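Local coordinates for protein putative NADPH-dependent oxidoreductase (Desulfitobacterium hafniense DCB-2, PDB 3DB2) that probably catalyses an NADP(H)-dependent redox reaction on an unidentified substrate, as a two-domain enzyme of the Gfo/Idh/MocA family, at residues L129-K134 / E269-I274. Numbering follows the deposited sequence.
Sequences LGALRK and EHSTLI
A131, in the first turn of helix 130-140, turns its methyl toward S271 at the start of strand 271-278, with CB 4.4 Å from S271 OG. This is a loose apposition without a bond to the methyl: the hydroxyl is hydrogen-bonded to the backbone O of D268. The carboxylate of D268 accepts bonds from the backbone N of both G130 and A131, so a single residue just before 269-274 ties this strand's approach to the helix N-terminus, where L129 is the N-cap. The closest CA atoms across the two segments are those of A131 and L273, 7.2 Å apart. One turn on, K134 meets L273 through its aliphatic part: CG lies 4.3 Å from L273 CD2, while the chain leads its ammonium group away to a glycerol, probably from the crystallisation liquor. The CB of L273 points to the helix and, with CG anti to the backbone N (chi1 175°), the side chain carries CD2 to K134. The contact is small, burying 117 Å² in all, and no hydrogen bond crosses it. Y254 and F297 each touch both A131 and S271. The helix thus rests on one face of the mixed sheet of the C-terminal domain, against strand 271-278, which runs antiparallel between strands 250-256 and 290-295.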
# COMPACT_ATOMS: atom_id res chain seq x y z
N LEU C 129 -18.96 -3.40 10.41
CA LEU C 129 -18.69 -2.15 11.11
C LEU C 129 -19.40 -0.99 10.42
O LEU C 129 -19.55 -1.05 9.21
CB LEU C 129 -17.19 -1.89 11.18
CG LEU C 129 -16.39 -2.78 12.15
CD1 LEU C 129 -14.90 -2.60 11.95
CD2 LEU C 129 -16.76 -2.43 13.59
N GLY C 130 -19.82 0.02 11.19
CA GLY C 130 -20.53 1.14 10.58
C GLY C 130 -19.62 1.81 9.55
O GLY C 130 -20.07 2.30 8.54
N ALA C 131 -18.31 1.80 9.81
CA ALA C 131 -17.38 2.42 8.87
C ALA C 131 -17.36 1.66 7.56
O ALA C 131 -17.37 2.31 6.52
CB ALA C 131 -16.00 2.50 9.47
N LEU C 132 -17.34 0.33 7.57
CA LEU C 132 -17.27 -0.39 6.29
C LEU C 132 -18.58 -0.27 5.51
O LEU C 132 -18.66 -0.16 4.26
CB LEU C 132 -16.90 -1.84 6.59
CG LEU C 132 -15.42 -2.19 6.52
CD1 LEU C 132 -14.88 -2.00 5.11
CD2 LEU C 132 -14.64 -1.37 7.55
N ARG C 133 -19.68 -0.27 6.26
CA ARG C 133 -21.01 -0.03 5.69
C ARG C 133 -21.10 1.35 5.02
O ARG C 133 -21.69 1.49 3.95
CB ARG C 133 -22.11 -0.18 6.73
CG ARG C 133 -22.31 -1.55 7.33
CD ARG C 133 -22.49 -2.62 6.27
NE ARG C 133 -22.95 -3.90 6.76
CZ ARG C 133 -22.92 -5.10 6.20
NH1 ARG C 133 -22.42 -5.33 5.01
NH2 ARG C 133 -23.43 -6.15 6.85
N LYS C 134 -20.50 2.36 5.63
CA LYS C 134 -20.56 3.72 5.10
C LYS C 134 -19.69 3.78 3.86
O LYS C 134 -20.05 4.33 2.80
CB LYS C 134 -20.16 4.69 6.20
CG LYS C 134 -20.06 6.14 5.76
CD LYS C 134 -21.47 6.64 5.46
CE LYS C 134 -21.42 7.90 4.62
NZ LYS C 134 -22.14 9.00 5.33
N GLU C 269 -16.11 3.48 17.37
CA GLU C 269 -15.75 4.75 17.97
C GLU C 269 -14.23 4.90 18.04
O GLU C 269 -13.76 6.03 18.20
CB GLU C 269 -16.31 4.90 19.40
CG GLU C 269 -17.82 4.91 19.43
CD GLU C 269 -18.39 5.16 20.82
OE1 GLU C 269 -17.76 5.89 21.62
OE2 GLU C 269 -19.48 4.63 21.12
N HIS C 270 -13.52 3.79 17.92
CA HIS C 270 -12.07 3.81 17.92
C HIS C 270 -11.52 3.65 16.50
O HIS C 270 -10.55 2.94 16.22
CB HIS C 270 -11.56 2.75 18.89
CG HIS C 270 -12.13 3.10 20.25
ND1 HIS C 270 -11.38 3.76 21.20
CD2 HIS C 270 -13.35 2.93 20.79
CE1 HIS C 270 -12.11 3.96 22.28
NE2 HIS C 270 -13.32 3.46 22.07
N SER C 271 -12.19 4.36 15.59
CA SER C 271 -11.77 4.40 14.17
C SER C 271 -11.99 5.81 13.65
O SER C 271 -12.70 6.60 14.26
CB SER C 271 -12.54 3.35 13.37
OG SER C 271 -13.90 3.69 13.15
N THR C 272 -11.39 6.13 12.51
CA THR C 272 -11.53 7.43 11.89
C THR C 272 -11.69 7.15 10.37
O THR C 272 -10.96 6.27 9.88
CB THR C 272 -10.35 8.40 11.94
OG1 THR C 272 -9.13 7.64 11.86
CG2 THR C 272 -10.32 9.22 13.21
N LEU C 273 -12.59 7.89 9.77
CA LEU C 273 -12.73 7.83 8.31
C LEU C 273 -12.59 9.26 7.79
O LEU C 273 -13.30 10.12 8.30
CB LEU C 273 -14.03 7.20 7.89
CG LEU C 273 -14.37 7.16 6.39
CD1 LEU C 273 -13.36 6.36 5.59
CD2 LEU C 273 -15.78 6.63 6.16
N ILE C 274 -11.69 9.45 6.83
CA ILE C 274 -11.48 10.82 6.33
C ILE C 274 -11.69 10.77 4.84
O ILE C 274 -11.28 9.82 4.20
CB ILE C 274 -10.10 11.32 6.77
CG1 ILE C 274 -10.07 11.76 8.26
CG2 ILE C 274 -9.60 12.39 5.82
CD1 ILE C 274 -10.40 13.24 8.40